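Local coordinates for CCHC-type domain-containing protein (Trypanosoma brucei brucei, PDB 7C45), which binds RNA, with two zinc knuckles beside an exonuclease domain, and probably trims guide RNAs from the 3' end as an RNase D-type ribonuclease, at residues G145-L148 / K149-G153; T129-Q132 / W133-S137; A241-R245 / A246-R250. All blocks are in the same frame, centred on the assembly; numbering follows the deposited sequence.

Contact 1. Residues G145-L148 / K149-G153; sequences GYVL and KSVAG. With nucleotides of chain B.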
loop_
_atom_site.group_PDB
_atom_site.type_symbol
_atom_site.label_atom_id
_atom_site.label_comp_id
_atom_site.label_asym_id
_atom_site.label_seq_id
_atom_site.Cartn_x
_atom_site.Cartn_y
_atom_site.Cartn_z
ATOM N N GLY A 145 7.576 4.579 -0.503
ATOM C CA GLY A 145 9.013 4.581 -0.735
ATOM C C GLY A 145 9.800 4.084 0.464
ATOM O O GLY A 145 10.702 3.253 0.334
ATOM N N TYR A 146 9.451 4.588 1.647
ATOM C CA TYR A 146 10.089 4.165 2.888
ATOM C C TYR A 146 9.846 2.688 3.171
ATOM O O TYR A 146 10.758 1.967 3.604
ATOM C CB TYR A 146 9.563 5.019 4.041
ATOM C CG TYR A 146 10.264 4.747 5.361
ATOM C CD1 TYR A 146 9.869 3.709 6.181
ATOM C CD2 TYR A 146 11.321 5.539 5.772
ATOM C CE1 TYR A 146 10.516 3.459 7.371
ATOM C CE2 TYR A 146 11.961 5.312 6.965
ATOM C CZ TYR A 146 11.555 4.273 7.764
ATOM O OH TYR A 146 12.198 4.030 8.954
ATOM N N VAL A 147 8.612 2.221 2.977
ATOM C CA VAL A 147 8.342 0.817 3.250
ATOM C C VAL A 147 9.087 -0.061 2.266
ATOM O O VAL A 147 9.638 -1.102 2.638
ATOM C CB VAL A 147 6.837 0.531 3.220
ATOM C CG1 VAL A 147 6.610 -0.967 3.442
ATOM C CG2 VAL A 147 6.145 1.346 4.247
ATOM N N LEU A 148 9.116 0.336 0.994
ATOM C CA LEU A 148 9.836 -0.450 0.002
ATOM C C LEU A 148 11.302 -0.622 0.395
ATOM O O LEU A 148 11.837 -1.732 0.357
ATOM C CB LEU A 148 9.702 0.204 -1.371
ATOM C CG LEU A 148 8.526 -0.278 -2.205
ATOM C CD1 LEU A 148 8.480 0.537 -3.488
ATOM C CD2 LEU A 148 8.662 -1.771 -2.504
ATOM N N LYS A 149 11.948 0.467 0.825
ATOM C CA LYS A 149 13.366 0.426 1.175
ATOM C C LYS A 149 13.607 -0.413 2.419
ATOM O O LYS A 149 14.513 -1.261 2.453
ATOM C CB LYS A 149 13.874 1.857 1.374
ATOM C CG LYS A 149 15.350 2.003 1.706
ATOM C CD LYS A 149 15.796 3.425 1.384
ATOM C CE LYS A 149 16.735 4.006 2.437
ATOM N NZ LYS A 149 17.964 3.206 2.593
ATOM N N SER A 150 12.800 -0.204 3.450
ATOM C CA SER A 150 13.012 -0.929 4.692
ATOM C C SER A 150 12.679 -2.412 4.552
ATOM O O SER A 150 13.352 -3.251 5.151
ATOM C CB SER A 150 12.196 -0.299 5.813
ATOM O OG SER A 150 12.187 -1.155 6.934
ATOM N N VAL A 151 11.653 -2.762 3.780
ATOM C CA VAL A 151 11.232 -4.157 3.705
ATOM C C VAL A 151 11.962 -4.916 2.602
ATOM O O VAL A 151 12.408 -6.044 2.811
ATOM C CB VAL A 151 9.710 -4.259 3.517
ATOM C CG1 VAL A 151 9.340 -5.681 3.239
ATOM C CG2 VAL A 151 8.985 -3.746 4.757
ATOM N N ALA A 152 12.098 -4.343 1.415
ATOM C CA ALA A 152 12.659 -5.065 0.280
ATOM C C ALA A 152 14.018 -4.542 -0.156
ATOM O O ALA A 152 14.603 -5.089 -1.093
ATOM C CB ALA A 152 11.691 -5.017 -0.911
ATOM N N GLY A 153 14.534 -3.502 0.487
ATOM C CA GLY A 153 15.795 -2.930 0.072
ATOM C C GLY A 153 15.735 -2.194 -1.243
ATOM O O GLY A 153 16.780 -1.889 -1.815
ATOM P P U B 6 12.980 12.494 8.244
ATOM O OP1 U B 6 13.157 13.746 7.486
ATOM O OP2 U B 6 12.191 12.501 9.493
ATOM O "O5'" U B 6 12.305 11.409 7.308
ATOM C "C5'" U B 6 12.861 11.072 6.050
ATOM C "C4'" U B 6 11.819 10.433 5.164
ATOM O "O4'" U B 6 11.502 9.115 5.679
ATOM C "C3'" U B 6 10.488 11.178 5.072
ATOM O "O3'" U B 6 9.936 10.934 3.787
ATOM C "C2'" U B 6 9.636 10.463 6.114
ATOM O "O2'" U B 6 8.241 10.544 5.923
ATOM C "C1'" U B 6 10.120 9.032 5.961
ATOM N N1 U B 6 9.945 8.222 7.165
ATOM C C2 U B 6 8.941 7.282 7.134
ATOM O O2 U B 6 8.212 7.113 6.171
ATOM N N3 U B 6 8.824 6.521 8.268
ATOM C C4 U B 6 9.583 6.635 9.402
ATOM O O4 U B 6 9.339 5.879 10.348
ATOM C C5 U B 6 10.592 7.649 9.356
ATOM C C6 U B 6 10.747 8.406 8.269
#

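Contact 2. Residues T129-Q132 / W133-S137; sequences TAIQ and WKLRS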
loop_
_atom_site.group_PDB
_atom_site.type_symbol
_atom_site.label_atom_id
_atom_site.label_comp_id
_atom_site.label_asym_id
_atom_site.label_seq_id
_atom_site.Cartn_x
_atom_site.Cartn_y
_atom_site.Cartn_z
ATOM N N THR A 129 3.156 -0.765 9.820
ATOM C CA THR A 129 2.972 -0.033 11.071
ATOM C C THR A 129 2.826 -0.981 12.255
ATOM O O THR A 129 3.407 -0.738 13.315
ATOM C CB THR A 129 1.767 0.904 10.964
ATOM O OG1 THR A 129 2.052 1.875 9.963
ATOM C CG2 THR A 129 1.524 1.613 12.294
ATOM N N ALA A 130 2.081 -2.085 12.089
ATOM C CA ALA A 130 1.855 -3.007 13.200
ATOM C C ALA A 130 3.165 -3.605 13.684
ATOM O O ALA A 130 3.344 -3.841 14.886
ATOM C CB ALA A 130 0.891 -4.120 12.775
ATOM N N ILE A 131 4.088 -3.833 12.759
ATOM C CA ILE A 131 5.419 -4.314 13.122
ATOM C C ILE A 131 6.137 -3.266 13.958
ATOM O O ILE A 131 6.691 -3.568 15.023
ATOM C CB ILE A 131 6.211 -4.676 11.855
ATOM C CG1 ILE A 131 5.591 -5.917 11.194
ATOM C CG2 ILE A 131 7.710 -4.889 12.158
ATOM C CD1 ILE A 131 6.144 -6.232 9.817
ATOM N N GLN A 132 6.127 -2.012 13.496
ATOM C CA GLN A 132 6.747 -0.945 14.285
ATOM C C GLN A 132 6.075 -0.773 15.632
ATOM O O GLN A 132 6.738 -0.411 16.608
ATOM C CB GLN A 132 6.706 0.391 13.543
ATOM C CG GLN A 132 7.196 0.279 12.141
ATOM C CD GLN A 132 8.483 -0.489 12.046
ATOM O OE1 GLN A 132 9.457 -0.211 12.760
ATOM N NE2 GLN A 132 8.499 -1.466 11.181
ATOM N N TRP A 133 4.764 -0.982 15.695
ATOM C CA TRP A 133 4.057 -0.899 16.961
ATOM C C TRP A 133 4.518 -1.994 17.915
ATOM O O TRP A 133 4.829 -1.719 19.078
ATOM C CB TRP A 133 2.549 -0.999 16.725
ATOM C CG TRP A 133 1.772 -1.087 17.990
ATOM C CD1 TRP A 133 1.208 -2.202 18.553
ATOM C CD2 TRP A 133 1.528 -0.016 18.888
ATOM N NE1 TRP A 133 0.595 -1.868 19.737
ATOM C CE2 TRP A 133 0.781 -0.539 19.965
ATOM C CE3 TRP A 133 1.851 1.332 18.875
ATOM C CZ2 TRP A 133 0.363 0.259 21.021
ATOM C CZ3 TRP A 133 1.430 2.113 19.914
ATOM C CH2 TRP A 133 0.707 1.575 20.982
ATOM N N LYS A 134 4.526 -3.250 17.452
ATOM C CA LYS A 134 4.916 -4.358 18.318
ATOM C C LYS A 134 6.348 -4.199 18.825
ATOM O O LYS A 134 6.641 -4.512 19.982
ATOM C CB LYS A 134 4.775 -5.690 17.581
ATOM C CG LYS A 134 5.242 -6.880 18.376
ATOM C CD LYS A 134 4.782 -8.166 17.747
ATOM C CE LYS A 134 5.161 -9.350 18.613
ATOM N NZ LYS A 134 4.228 -9.383 19.769
ATOM N N LEU A 135 7.251 -3.726 17.973
ATOM C CA LEU A 135 8.650 -3.604 18.359
ATOM C C LEU A 135 8.960 -2.306 19.101
ATOM O O LEU A 135 9.863 -2.292 19.934
ATOM C CB LEU A 135 9.556 -3.685 17.130
ATOM C CG LEU A 135 9.492 -4.980 16.333
ATOM C CD1 LEU A 135 10.319 -4.903 15.073
ATOM C CD2 LEU A 135 9.917 -6.143 17.189
ATOM N N ARG A 136 8.267 -1.204 18.795
ATOM C CA ARG A 136 8.712 0.113 19.244
ATOM C C ARG A 136 7.605 1.038 19.741
ATOM O O ARG A 136 7.919 2.159 20.164
ATOM C CB ARG A 136 9.457 0.839 18.115
ATOM C CG ARG A 136 10.566 0.070 17.466
ATOM C CD ARG A 136 10.762 0.562 16.058
ATOM N NE ARG A 136 10.826 2.003 16.020
ATOM C CZ ARG A 136 10.800 2.728 14.907
ATOM N NH1 ARG A 136 10.884 4.048 14.981
ATOM N NH2 ARG A 136 10.670 2.149 13.720
ATOM N N SER A 137 6.344 0.615 19.725
ATOM C CA SER A 137 5.209 1.477 20.084
ATOM C C SER A 137 5.114 2.685 19.152
ATOM O O SER A 137 4.695 3.771 19.562
ATOM C CB SER A 137 5.274 1.937 21.546
ATOM O OG SER A 137 5.242 0.839 22.431
#

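Contact 3. Residues A241-R245 / A246-R250; sequences AEVNR and AWLER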
loop_
_atom_site.group_PDB
_atom_site.type_symbol
_atom_site.label_atom_id
_atom_site.label_comp_id
_atom_site.label_asym_id
_atom_site.label_seq_id
_atom_site.Cartn_x
_atom_site.Cartn_y
_atom_site.Cartn_z
ATOM N N ALA A 241 -1.513 10.420 8.910
ATOM C CA ALA A 241 -0.323 9.590 8.796
ATOM C C ALA A 241 -0.078 8.756 10.047
ATOM O O ALA A 241 1.075 8.504 10.398
ATOM C CB ALA A 241 0.891 10.457 8.469
ATOM N N GLU A 242 -1.134 8.319 10.732
ATOM C CA GLU A 242 -0.952 7.366 11.820
ATOM C C GLU A 242 -2.048 6.299 11.820
ATOM O O GLU A 242 -3.049 6.378 11.104
ATOM C CB GLU A 242 -0.884 8.066 13.185
ATOM C CG GLU A 242 -2.087 8.822 13.602
ATOM C CD GLU A 242 -1.804 9.642 14.858
ATOM O OE1 GLU A 242 -1.526 9.042 15.914
ATOM O OE2 GLU A 242 -1.830 10.886 14.771
ATOM N N VAL A 243 -1.805 5.252 12.606
ATOM C CA VAL A 243 -2.772 4.198 12.857
ATOM C C VAL A 243 -3.214 4.345 14.300
ATOM O O VAL A 243 -2.376 4.407 15.206
ATOM C CB VAL A 243 -2.178 2.799 12.600
ATOM C CG1 VAL A 243 -3.139 1.732 13.055
ATOM C CG2 VAL A 243 -1.834 2.634 11.122
ATOM N N ASN A 244 -4.520 4.456 14.492
ATOM C CA ASN A 244 -5.179 4.516 15.787
ATOM C C ASN A 244 -4.510 3.582 16.801
ATOM O O ASN A 244 -4.434 2.379 16.575
ATOM C CB ASN A 244 -6.647 4.121 15.541
ATOM C CG ASN A 244 -7.494 4.248 16.734
ATOM O OD1 ASN A 244 -7.228 3.630 17.739
ATOM N ND2 ASN A 244 -8.553 5.058 16.638
ATOM N N ARG A 245 -3.972 4.142 17.907
ATOM C CA ARG A 245 -3.308 3.300 18.914
ATOM C C ARG A 245 -4.270 2.328 19.579
ATOM O O ARG A 245 -3.891 1.192 19.890
ATOM C CB ARG A 245 -2.623 4.151 19.989
ATOM C CG ARG A 245 -1.519 5.015 19.474
ATOM C CD ARG A 245 -0.669 5.559 20.614
ATOM N NE ARG A 245 0.408 6.372 20.084
ATOM C CZ ARG A 245 0.243 7.616 19.648
ATOM N NH1 ARG A 245 1.276 8.296 19.164
ATOM N NH2 ARG A 245 -0.950 8.191 19.702
ATOM N N ALA A 246 -5.514 2.749 19.830
ATOM C CA ALA A 246 -6.449 1.832 20.467
ATOM C C ALA A 246 -6.701 0.602 19.595
ATOM O O ALA A 246 -6.788 -0.518 20.105
ATOM C CB ALA A 246 -7.759 2.547 20.791
ATOM N N TRP A 247 -6.822 0.787 18.276
ATOM C CA TRP A 247 -6.990 -0.382 17.411
ATOM C C TRP A 247 -5.736 -1.254 17.413
ATOM O O TRP A 247 -5.834 -2.481 17.380
ATOM C CB TRP A 247 -7.342 0.041 15.989
ATOM C CG TRP A 247 -8.728 0.563 15.878
ATOM C CD1 TRP A 247 -9.625 0.762 16.895
ATOM C CD2 TRP A 247 -9.397 0.919 14.674
ATOM N NE1 TRP A 247 -10.804 1.255 16.388
ATOM C CE2 TRP A 247 -10.691 1.353 15.034
ATOM C CE3 TRP A 247 -9.025 0.926 13.336
ATOM C CZ2 TRP A 247 -11.613 1.785 14.084
ATOM C CZ3 TRP A 247 -9.944 1.366 12.401
ATOM C CH2 TRP A 247 -11.216 1.795 12.781
ATOM N N LEU A 248 -4.555 -0.644 17.440
ATOM C CA LEU A 248 -3.323 -1.428 17.525
ATOM C C LEU A 248 -3.298 -2.251 18.806
ATOM O O LEU A 248 -2.986 -3.452 18.787
ATOM C CB LEU A 248 -2.111 -0.500 17.456
ATOM C CG LEU A 248 -1.788 0.030 16.049
ATOM C CD1 LEU A 248 -0.813 1.177 16.078
ATOM C CD2 LEU A 248 -1.235 -1.058 15.172
ATOM N N GLU A 249 -3.624 -1.611 19.933
ATOM C CA GLU A 249 -3.673 -2.341 21.198
ATOM C C GLU A 249 -4.629 -3.523 21.107
ATOM O O GLU A 249 -4.325 -4.613 21.604
ATOM C CB GLU A 249 -4.079 -1.408 22.348
ATOM C CG GLU A 249 -3.145 -0.222 22.591
ATOM C CD GLU A 249 -2.131 -0.457 23.717
ATOM O OE1 GLU A 249 -1.884 -1.635 24.057
ATOM O OE2 GLU A 249 -1.580 0.539 24.240
ATOM N N ARG A 250 -5.775 -3.335 20.445
ATOM C CA ARG A 250 -6.797 -4.374 20.393
ATOM C C ARG A 250 -6.402 -5.524 19.471
ATOM O O ARG A 250 -6.480 -6.697 19.853
ATOM C CB ARG A 250 -8.120 -3.763 19.941
ATOM C CG ARG A 250 -9.187 -4.770 19.607
ATOM C CD ARG A 250 -10.448 -4.006 19.231
ATOM N NE ARG A 250 -11.531 -4.881 18.817
ATOM C CZ ARG A 250 -12.702 -4.442 18.374
ATOM N NH1 ARG A 250 -13.642 -5.303 18.014
ATOM N NH2 ARG A 250 -12.921 -3.137 18.281
#

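Contact 1. Residues G145-L148 / K149-G153
Lys-149 N donates to Gly-145 O at 3.1 Å, one turn back along helix 144-152. The lysine CB rests 3.6 Å from the same carbonyl oxygen. The side chain then bends near its end.

Ser-150 comes next. Its N reaches Tyr-146 O at 3.0 Å, in a nearly straight bond (N-H...O 166°). The serine CB approaches the Tyr-146 ring obliquely, 4.4 Å from CE1. The tyrosine ring itself stacks on the base of U6 of chain B. N3 of the uracil lies 3.4 Å above the ring plane, over its centre. Tyr-146 CG is anti to its backbone N (chi1 -174°), which carries the ring out from the helix to meet the base. Arg-292 serves both residues: its backbone O accepts a hydrogen bond from Lys-149 NZ, and its side chain makes a cation-pi contact with the Tyr-146 ring.

Val-151 N binds Val-147 O at 2.8 Å. The two valines run side by side and point the same way, with Val-147 CG1 3.9 Å from Val-151 CG2. Both touch Phe-128 of helix 124-136.

Ala-152 N donates to Leu-148 O at 2.8 Å. Leu-148 is buried against His-194 and Leu-198 of helix 182-202. Gly-153 then leaves the helix with positive phi (70°). Its N makes the last i to i+4 bond, a weak one, to Lys-149 O.

The arrangement is the C-terminal end of an alpha-helix in the exonuclease domain, with an aromatic-base stack that holds one nucleotide of the bound RNA.

Contact 2. Residues T129-Q132 / W133-S137
Gln-132 and Arg-136 sit one helical turn apart and join through their side chains. The two side chains lie side by side and point the same way. Arg-136 NH2 donates to Gln-132 OE1 at 2.8 Å, but the bond is bent (N-H...O 139°). The amide and guanidinium planes stand 70° apart. OE1 meets the edge of the guanidinium, tilted somewhat out of its plane. The glutamine folds at chi2 (-47°), which turns its amide back over the helix. Its NE2 makes a weak bond to Phe-128 O. The arginine chain bends at chi3 and so brings NH2 round to OE1. Its NH1 is taken by Gly-265 O, so the guanidinium is gripped from the helix and from the zinc-knuckle region alike, and Arg-136 also packs on a sugar of the bound RNA.

This is the C-terminal part of helix 124-136, in the exonuclease domain of the RNase H clan. Regular i to i+4 bonds run through it. Trp-133 N reaches Thr-129 O at 2.8 Å and Lys-134 N reaches Ala-130 O at 2.9 Å. Leu-135 N bonds Ile-131 O at 3.0 Å. Arg-136 N still bonds Gln-132 O, and Ser-137 turns out of the helix with positive phi.

Ile-131 and Leu-135 form an apolar pair lying side by side, with Ile-131 CG2 3.9 Å from Leu-135 CD1. The leucine CG also leans on Ile-131 O at 3.4 Å.

The CB of Trp-133 stays 3.5 Å from Ala-130 O, while the indole leads away from this turn. The ring lies buried against Leu-248 and Glu-249 of helix 245-251, and NE1 donates to Gly-253 O, which fixes the indole's rotation.

Contact 3. Residues A241-R245 / A246-R250
An N-cap starts helix 245-251, and Asn-244 is the capping residue. Its OD1 accepts from Trp-247 N at 2.9 Å. The donor stands 37° out of the plane of the amide carbonyl, so the bond arrives from above it. Ala-246 N is also close to OD1, at 2.8 Å. The cap is set by the first torsion: Asn-244 CG lies anti to the backbone N (chi1 -175°), and the amide reaches over the first turn. The amide nitrogen ND2 is hydrogen-bonded to Ala-236 O. Both ends of the group are therefore held.

The Trp-247 indole lies under this amide. Asn-244 CG is 4.0 Å above one ring face, displaced toward the rim. The indole also meets Tyr-222 of helix 212-226 edge-to-face.

The capped turn joins the loop that follows helix 212-226 to helix 245-251. Two backbone bonds continue it: Leu-248 N to Asn-244 O at 3.1 Å, and Glu-249 N to Arg-245 O at 2.8 Å, nearly straight (170°).

Val-243, just before the cap, folds back on the helix. Its CG1 touches Leu-248 CG at 3.7 Å, and the two side chains cross at about a right angle. Both are buried. Leu-248 also packs on Leu-218 of helix 212-226, and Val-243 touches Tyr-222.

Along the chain the order is contact 2, contact 1, contact 3. Contacts 2 and 1 lie on the successive helices 124-136 and 144-152, both in the 3'-5' exonuclease domain. Their centres are 16 Å apart and they do not touch. Contact 3, on helix 245-251 and the loop before it, is closer to contact 2, with centres 10 Å apart. The two pack directly: Thr-129 CG2 meets Val-243 CG2 at 3.7 Å. Contacts 1 and 3 are about 22 Å apart between centres. Helix 124-136 thus packs against the later helix 245-251. Each contact lies beside the bound RNA.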